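Cytidine deaminase (Mycobacterium tuberculosis, PDB 4WIG) probably catalyses the zinc-dependent hydrolytic deamination of cytidine and 2'-deoxycytidine to uridine and 2'-deoxyuridine, salvaging pyrimidines as a homotetramer. Local coordinates at residues A31-T42 with A57-T68; V4-T14 with A75-V85. The protein carries 1 engineered substitution. All coordinates share one frame; numbering follows the deposited sequence.

Interaction 1 of 2, residues A31-T42 with A57-T68; sequences AAALVDDGRVVT and AECAVVCALHST
Val61 and Leu65, one helical turn apart on helix 57-67, pack against one face of the hairpin formed by strands 31-35 and 40-42, a worked example of a helix laid on a sheet. The apolar part is built from methyl groups. The two branches of Val61 divide the work: CG2 rests 3.7 Å from Ala31 CB, while CG1, anti to the backbone N (chi1 164°), touches both Ala33 CB and Val41 CG2. Beyond it Ala64 CB faces Val41 CB, and further along the hairpin Val35 CG1, in the conformer given (one of two), comes 3.7 Å from Leu65 CD1. At the other end Ala57 CB meets Ala31 CB at 3.9 Å. Consistent with small residues at the interface, the axes of helix 57-67 and strand 40-42 approach to 7.0 Å.

The polar part closes the far end. Arg39, extended from CG to NE, grips Thr68 side-on: Arg39 NE and Arg39 NH2 both donate to Thr68 OG1, at 3.0 and 2.9 Å respectively. The hydroxyl oxygen is tilted about 15° from the guanidinium plane. That hydroxyl in turn donates to Ala64 O, with Thr68 OG1 2.6 Å away from it. Thr68 O lies over one face of the guanidinium. Asp37, in the type I turn 35-38, binds the arginine twice, its OD1 forming a salt bridge to Arg39 NH1 whose hydrogen bond is weak and its OD2 closing an Asx turn with Arg39 N; Gly70 O takes a further bond from NH2.

Glu58, probably the proton donor of the active site, starts from the same helix, and its side chain is about 4 Å from the zinc ion at nearest atoms. Methyl packing thus seats the helix near the metal site, and the multiply bonded arginine ties Thr68, toward the C-terminal end of the helix, to the hairpin.

Interaction 2 of 2, residues V4-T14 with A75-V85; sequences VDWNMLRGNAT and ALACVDGHGSV
With CG anti to its carbonyl carbon (chi1 -70°), Trp6 brings its indole to Ala75 and Leu76 of the strand, where CH2 comes 3.7 Å from Ala75 CB and CZ3 meets Leu76 O at the ring edge. The bend at chi3 of Arg10 (-93°) carries its guanidinium across Val85, whose CG2 lies over one face, 3.4 Å from Arg10 NE. Val4 CG1 covers a face of the indole and also touches Ala75 CB.

Between these ends, helix 6-14 settles on alanines. Leu9 CD1 packs on Ala75 CB at 3.8 Å and its CB on Ala77 CB, while Ala13 CB approaches Ala77 O at 3.5 Å. Val79 spreads its branches, CG1 against Arg10 CG and CG2 against Thr14 N and the methyl of Ala13. Thr14 OG1 donates back to Arg10 O at 2.8 Å, and Asp5 caps the helix by accepting from Met8 N.

The N-terminal helix thus packs on one face of the central sheet through apolar groups. The guanidinium of Arg10 is paired through NE with Asp107, beyond the helix and strand, while the side-chain bonds of Asp5 and Thr14 stay within the helix segment.

From the N terminus, helix 6-17 leads into the hairpin of strands 29-35 and 40-44, and then helix 57-67 leads into strand 73-80. Interaction 1 closes a short loop, with 14 residues between its segments; interaction 2 closes a long one of 60, and the first is nested inside it. The two join within the sheet, where strands 29-35 and 73-80 are antiparallel neighbours: Leu34 N lies 2.8 Å from Ala75 O, and Ala32 O lies 2.9 Å from Ala77 N, both probable hydrogen bonds. Ala75 and Ala77 point to helix 6-17, Ala31 and Ala33 to helix 57-67, so the helices cover opposite faces of one mixed sheet, an alpha/beta/alpha sandwich.

Interaction 1 of 2, residues A31-T42 with A57-T68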
# COMPACT_ATOMS: atom_id res chain seq x y z
N ALA A 31 -14.40 7.90 -9.20
CA ALA A 31 -15.23 8.09 -8.04
C ALA A 31 -15.50 9.56 -7.81
O ALA A 31 -14.70 10.41 -8.19
CB ALA A 31 -14.58 7.46 -6.82
N ALA A 32 -16.63 9.85 -7.18
CA ALA A 32 -17.00 11.21 -6.85
C ALA A 32 -17.72 11.21 -5.51
O ALA A 32 -18.50 10.30 -5.23
CB ALA A 32 -17.89 11.80 -7.92
N ALA A 33 -17.45 12.22 -4.70
CA ALA A 33 -18.03 12.31 -3.38
C ALA A 33 -18.51 13.71 -3.08
O ALA A 33 -17.88 14.71 -3.48
CB ALA A 33 -17.02 11.87 -2.32
N LEU A 34 -19.65 13.76 -2.40
CA LEU A 34 -20.21 14.98 -1.85
C LEU A 34 -19.57 15.22 -0.48
O LEU A 34 -19.61 14.35 0.40
CB LEU A 34 -21.70 14.83 -1.67
CG LEU A 34 -22.48 16.01 -1.08
CD1 LEU A 34 -22.48 17.18 -2.04
CD2 LEU A 34 -23.89 15.55 -0.75
N VAL A 35 -19.02 16.41 -0.33
CA VAL A 35 -18.39 16.85 0.92
C VAL A 35 -19.42 17.62 1.74
O VAL A 35 -20.41 18.11 1.18
CB VAL A 35 -17.15 17.71 0.61
CG1 VAL A 35 -16.36 18.01 1.89
CG2 VAL A 35 -16.26 17.00 -0.41
N ASP A 36 -19.22 17.69 3.05
CA ASP A 36 -20.19 18.38 3.92
C ASP A 36 -20.36 19.89 3.75
O ASP A 36 -21.26 20.47 4.37
CB ASP A 36 -19.93 18.04 5.40
CG ASP A 36 -18.56 18.46 5.88
OD1 ASP A 36 -18.30 18.30 7.09
OD2 ASP A 36 -17.71 18.92 5.09
N ASP A 37 -19.52 20.53 2.94
CA ASP A 37 -19.75 21.93 2.56
C ASP A 37 -20.51 22.04 1.23
O ASP A 37 -20.74 23.14 0.72
CB ASP A 37 -18.43 22.69 2.46
CG ASP A 37 -17.60 22.28 1.26
OD1 ASP A 37 -16.71 23.05 0.87
OD2 ASP A 37 -17.85 21.19 0.71
N GLY A 38 -20.89 20.89 0.67
CA GLY A 38 -21.66 20.82 -0.55
C GLY A 38 -20.87 20.72 -1.84
O GLY A 38 -21.47 20.60 -2.90
N ARG A 39 -19.54 20.78 -1.79
CA ARG A 39 -18.74 20.64 -3.02
C ARG A 39 -18.60 19.16 -3.34
O ARG A 39 -18.83 18.31 -2.49
CB ARG A 39 -17.37 21.31 -2.93
CG ARG A 39 -16.33 20.56 -2.11
CD ARG A 39 -15.00 21.31 -2.05
NE ARG A 39 -13.95 20.55 -1.38
CZ ARG A 39 -13.82 20.40 -0.06
NH1 ARG A 39 -14.67 20.96 0.80
NH2 ARG A 39 -12.81 19.70 0.42
N VAL A 40 -18.25 18.88 -4.59
CA VAL A 40 -18.01 17.51 -5.03
C VAL A 40 -16.53 17.36 -5.39
O VAL A 40 -15.96 18.23 -6.06
CB VAL A 40 -18.92 17.14 -6.22
CG1 VAL A 40 -18.50 15.81 -6.85
CG2 VAL A 40 -20.37 17.07 -5.77
N VAL A 41 -15.91 16.28 -4.94
CA VAL A 41 -14.52 15.99 -5.28
C VAL A 41 -14.48 14.66 -6.03
O VAL A 41 -15.35 13.82 -5.85
CB VAL A 41 -13.63 15.94 -4.02
CG1 VAL A 41 -13.58 17.32 -3.39
CG2 VAL A 41 -14.14 14.93 -3.00
N THR A 42 -13.47 14.50 -6.90
CA THR A 42 -13.41 13.31 -7.75
C THR A 42 -12.03 12.66 -7.73
O THR A 42 -11.05 13.25 -7.30
CB THR A 42 -13.80 13.61 -9.22
OG1 THR A 42 -12.85 14.52 -9.80
CG2 THR A 42 -15.18 14.18 -9.34
N ALA A 57 -9.30 4.87 -7.08
CA ALA A 57 -10.09 6.08 -7.29
C ALA A 57 -10.58 6.70 -5.99
O ALA A 57 -10.56 7.92 -5.82
CB ALA A 57 -11.29 5.77 -8.19
N GLU A 58 -11.05 5.86 -5.08
CA GLU A 58 -11.62 6.31 -3.83
C GLU A 58 -10.55 6.96 -2.95
O GLU A 58 -10.83 7.96 -2.28
CB GLU A 58 -12.30 5.16 -3.09
CG GLU A 58 -13.32 4.40 -3.93
CD GLU A 58 -12.73 3.20 -4.65
OE1 GLU A 58 -11.82 3.37 -5.49
OE2 GLU A 58 -13.20 2.07 -4.39
N CYS A 59 -9.33 6.42 -2.97
CA CYS A 59 -8.20 7.07 -2.30
C CYS A 59 -7.87 8.41 -2.95
O CYS A 59 -7.55 9.36 -2.25
CB CYS A 59 -6.96 6.18 -2.29
SG CYS A 59 -7.17 4.77 -1.18
N ALA A 60 -7.93 8.47 -4.28
CA ALA A 60 -7.75 9.73 -5.00
C ALA A 60 -8.79 10.78 -4.56
O ALA A 60 -8.46 11.96 -4.41
CB ALA A 60 -7.80 9.51 -6.51
N VAL A 61 -10.04 10.35 -4.34
CA VAL A 61 -11.07 11.24 -3.79
C VAL A 61 -10.68 11.85 -2.44
O VAL A 61 -10.88 13.05 -2.20
CB VAL A 61 -12.43 10.50 -3.66
CG1 VAL A 61 -13.40 11.24 -2.76
CG2 VAL A 61 -13.04 10.28 -5.04
N VAL A 62 -10.10 11.03 -1.57
CA VAL A 62 -9.67 11.46 -0.26
C VAL A 62 -8.49 12.43 -0.36
O VAL A 62 -8.44 13.40 0.37
CB VAL A 62 -9.33 10.25 0.64
CG1 VAL A 62 -8.56 10.67 1.88
CG2 VAL A 62 -10.62 9.52 1.00
N CYS A 63 -7.55 12.17 -1.27
CA CYS A 63 -6.49 13.13 -1.54
C CYS A 63 -7.07 14.49 -1.98
O CYS A 63 -6.65 15.54 -1.48
CB CYS A 63 -5.53 12.59 -2.59
SG CYS A 63 -4.56 11.19 -2.02
N ALA A 64 -8.03 14.44 -2.90
CA ALA A 64 -8.71 15.65 -3.38
C ALA A 64 -9.42 16.39 -2.25
O ALA A 64 -9.41 17.62 -2.20
CB ALA A 64 -9.69 15.32 -4.49
N LEU A 65 -10.09 15.63 -1.38
CA LEU A 65 -10.77 16.19 -0.21
C LEU A 65 -9.84 17.11 0.57
O LEU A 65 -10.19 18.25 0.91
CB LEU A 65 -11.29 15.06 0.69
CG LEU A 65 -11.82 15.42 2.08
CD1 LEU A 65 -13.03 16.33 1.98
CD2 LEU A 65 -12.17 14.15 2.85
N HIS A 66 -8.64 16.62 0.85
CA HIS A 66 -7.70 17.36 1.69
C HIS A 66 -6.83 18.36 0.95
O HIS A 66 -6.13 19.15 1.58
CB HIS A 66 -6.89 16.38 2.55
CG HIS A 66 -7.75 15.72 3.57
ND1 HIS A 66 -8.37 16.43 4.58
CD2 HIS A 66 -8.19 14.45 3.69
CE1 HIS A 66 -9.11 15.61 5.31
NE2 HIS A 66 -9.02 14.40 4.78
N SER A 67 -6.92 18.35 -0.38
CA SER A 67 -6.29 19.38 -1.21
C SER A 67 -7.22 20.56 -1.49
O SER A 67 -6.78 21.58 -2.02
CB SER A 67 -5.85 18.76 -2.53
OG SER A 67 -4.83 17.82 -2.29
N THR A 68 -8.50 20.41 -1.15
CA THR A 68 -9.52 21.40 -1.50
C THR A 68 -10.24 21.96 -0.27
O THR A 68 -11.34 22.50 -0.39
CB THR A 68 -10.55 20.81 -2.49
OG1 THR A 68 -11.14 19.61 -1.96
CG2 THR A 68 -9.88 20.49 -3.83

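Interaction 2 of 2, residues V4-T14 with A75-V85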
# COMPACT_ATOMS: atom_id res chain seq x y z
N VAL A 4 -29.50 13.06 -1.36
CA VAL A 4 -28.28 13.03 -2.18
C VAL A 4 -28.69 12.87 -3.65
O VAL A 4 -29.51 12.02 -3.97
CB VAL A 4 -27.36 11.85 -1.79
CG1 VAL A 4 -26.19 11.71 -2.77
CG2 VAL A 4 -26.85 12.03 -0.37
N ASP A 5 -28.11 13.68 -4.52
CA ASP A 5 -28.35 13.56 -5.96
C ASP A 5 -27.41 12.49 -6.52
O ASP A 5 -26.29 12.80 -6.96
CB ASP A 5 -28.12 14.90 -6.66
CG ASP A 5 -28.59 14.90 -8.10
OD1 ASP A 5 -28.81 16.00 -8.63
OD2 ASP A 5 -28.75 13.82 -8.71
N TRP A 6 -27.86 11.24 -6.49
CA TRP A 6 -27.04 10.11 -6.92
C TRP A 6 -26.76 10.14 -8.41
O TRP A 6 -25.67 9.76 -8.83
CB TRP A 6 -27.70 8.78 -6.51
CG TRP A 6 -27.65 8.58 -5.03
CD1 TRP A 6 -28.70 8.67 -4.16
CD2 TRP A 6 -26.49 8.31 -4.24
NE1 TRP A 6 -28.27 8.46 -2.88
CE2 TRP A 6 -26.91 8.23 -2.89
CE3 TRP A 6 -25.13 8.11 -4.53
CZ2 TRP A 6 -26.03 7.96 -1.83
CZ3 TRP A 6 -24.24 7.84 -3.46
CH2 TRP A 6 -24.70 7.77 -2.14
N ASN A 7 -27.73 10.60 -9.19
CA ASN A 7 -27.54 10.75 -10.63
C ASN A 7 -26.37 11.69 -10.93
O ASN A 7 -25.54 11.42 -11.80
CB ASN A 7 -28.82 11.24 -11.30
CG ASN A 7 -28.73 11.22 -12.81
OD1 ASN A 7 -28.90 12.24 -13.46
ND2 ASN A 7 -28.43 10.05 -13.38
N MET A 8 -26.30 12.79 -10.19
CA MET A 8 -25.19 13.74 -10.31
C MET A 8 -23.85 13.13 -9.87
O MET A 8 -22.84 13.30 -10.53
CB MET A 8 -25.49 15.01 -9.50
CG MET A 8 -24.36 16.03 -9.46
SD MET A 8 -23.08 15.73 -8.21
CE MET A 8 -24.00 15.89 -6.68
N LEU A 9 -23.85 12.41 -8.74
CA LEU A 9 -22.60 11.83 -8.23
C LEU A 9 -22.09 10.73 -9.15
O LEU A 9 -20.90 10.66 -9.45
CB LEU A 9 -22.79 11.26 -6.83
CG LEU A 9 -22.65 12.23 -5.69
CD1 LEU A 9 -22.84 11.45 -4.40
CD2 LEU A 9 -21.29 12.92 -5.73
N ARG A 10 -23.01 9.88 -9.58
CA ARG A 10 -22.68 8.81 -10.50
C ARG A 10 -22.14 9.37 -11.82
O ARG A 10 -21.19 8.84 -12.40
CB ARG A 10 -23.92 7.94 -10.73
CG ARG A 10 -23.63 6.46 -10.92
CD ARG A 10 -24.92 5.66 -11.15
NE ARG A 10 -25.48 5.10 -9.93
CZ ARG A 10 -26.53 4.28 -9.89
NH1 ARG A 10 -27.14 3.92 -11.02
NH2 ARG A 10 -26.96 3.80 -8.73
N GLY A 11 -22.72 10.48 -12.28
CA GLY A 11 -22.27 11.12 -13.51
C GLY A 11 -20.86 11.67 -13.40
O GLY A 11 -20.03 11.50 -14.30
N ASN A 12 -20.58 12.33 -12.28
CA ASN A 12 -19.26 12.87 -12.03
C ASN A 12 -18.22 11.74 -11.86
O ASN A 12 -17.06 11.89 -12.26
CB ASN A 12 -19.27 13.81 -10.81
CG ASN A 12 -19.81 15.19 -11.13
OD1 ASN A 12 -21.02 15.44 -11.06
ND2 ASN A 12 -18.94 16.09 -11.49
N ALA A 13 -18.64 10.63 -11.25
CA ALA A 13 -17.77 9.47 -11.11
C ALA A 13 -17.41 8.91 -12.50
O ALA A 13 -16.26 8.59 -12.77
CB ALA A 13 -18.43 8.40 -10.27
N THR A 14 -18.41 8.82 -13.37
CA THR A 14 -18.22 8.37 -14.75
C THR A 14 -17.23 9.27 -15.50
O THR A 14 -16.28 8.79 -16.14
CB THR A 14 -19.58 8.30 -15.48
OG1 THR A 14 -20.47 7.48 -14.71
CG2 THR A 14 -19.45 7.74 -16.88
N ALA A 75 -21.36 11.27 0.92
CA ALA A 75 -21.82 10.32 -0.07
C ALA A 75 -20.75 10.15 -1.14
O ALA A 75 -20.09 11.12 -1.49
CB ALA A 75 -23.11 10.82 -0.70
N LEU A 76 -20.58 8.91 -1.61
CA LEU A 76 -19.65 8.57 -2.65
C LEU A 76 -20.26 7.58 -3.67
O LEU A 76 -20.91 6.61 -3.29
CB LEU A 76 -18.38 7.97 -2.02
CG LEU A 76 -17.26 7.60 -3.00
CD1 LEU A 76 -15.89 7.91 -2.43
CD2 LEU A 76 -17.34 6.13 -3.40
N ALA A 77 -20.02 7.82 -4.96
CA ALA A 77 -20.30 6.85 -6.02
C ALA A 77 -18.99 6.44 -6.69
O ALA A 77 -18.13 7.28 -6.94
CB ALA A 77 -21.25 7.45 -7.07
N CYS A 78 -18.86 5.14 -6.96
CA CYS A 78 -17.69 4.58 -7.65
C CYS A 78 -18.19 3.77 -8.83
O CYS A 78 -19.07 2.94 -8.68
CB CYS A 78 -16.93 3.66 -6.70
SG CYS A 78 -15.39 3.01 -7.36
N VAL A 79 -17.63 4.01 -10.00
CA VAL A 79 -18.05 3.33 -11.22
C VAL A 79 -16.85 2.86 -12.02
O VAL A 79 -15.75 3.39 -11.89
CB VAL A 79 -18.95 4.24 -12.11
CG1 VAL A 79 -20.18 4.70 -11.32
CG2 VAL A 79 -18.14 5.43 -12.62
N ASP A 80 -17.09 1.86 -12.86
CA ASP A 80 -16.07 1.39 -13.79
C ASP A 80 -16.12 2.20 -15.11
O ASP A 80 -16.88 3.15 -15.22
CB ASP A 80 -16.21 -0.11 -14.00
CG ASP A 80 -17.41 -0.50 -14.86
OD1 ASP A 80 -18.11 0.37 -15.43
OD2 ASP A 80 -17.66 -1.72 -14.92
N GLY A 81 -15.28 1.82 -16.09
CA GLY A 81 -15.18 2.52 -17.37
C GLY A 81 -16.48 2.53 -18.17
O GLY A 81 -16.68 3.40 -19.01
N HIS A 82 -17.36 1.57 -17.88
CA HIS A 82 -18.66 1.46 -18.53
C HIS A 82 -19.78 2.17 -17.75
O HIS A 82 -20.95 2.12 -18.13
CB HIS A 82 -18.97 -0.03 -18.72
CG HIS A 82 -18.17 -0.68 -19.82
ND1 HIS A 82 -18.76 -1.39 -20.84
CD2 HIS A 82 -16.84 -0.68 -20.07
CE1 HIS A 82 -17.82 -1.82 -21.67
NE2 HIS A 82 -16.65 -1.39 -21.23
N GLY A 83 -19.42 2.82 -16.64
CA GLY A 83 -20.39 3.50 -15.79
C GLY A 83 -21.16 2.61 -14.83
O GLY A 83 -22.14 3.06 -14.22
N SER A 84 -20.74 1.35 -14.69
CA SER A 84 -21.40 0.42 -13.78
C SER A 84 -20.91 0.64 -12.35
O SER A 84 -19.73 0.87 -12.13
CB SER A 84 -21.14 -1.03 -14.22
OG SER A 84 -21.67 -1.26 -15.52
N VAL A 85 -21.82 0.60 -11.38
CA VAL A 85 -21.49 0.94 -10.00
C VAL A 85 -20.65 -0.18 -9.40
O VAL A 85 -20.97 -1.37 -9.54
CB VAL A 85 -22.75 1.20 -9.14
CG1 VAL A 85 -22.38 1.48 -7.68
CG2 VAL A 85 -23.53 2.37 -9.69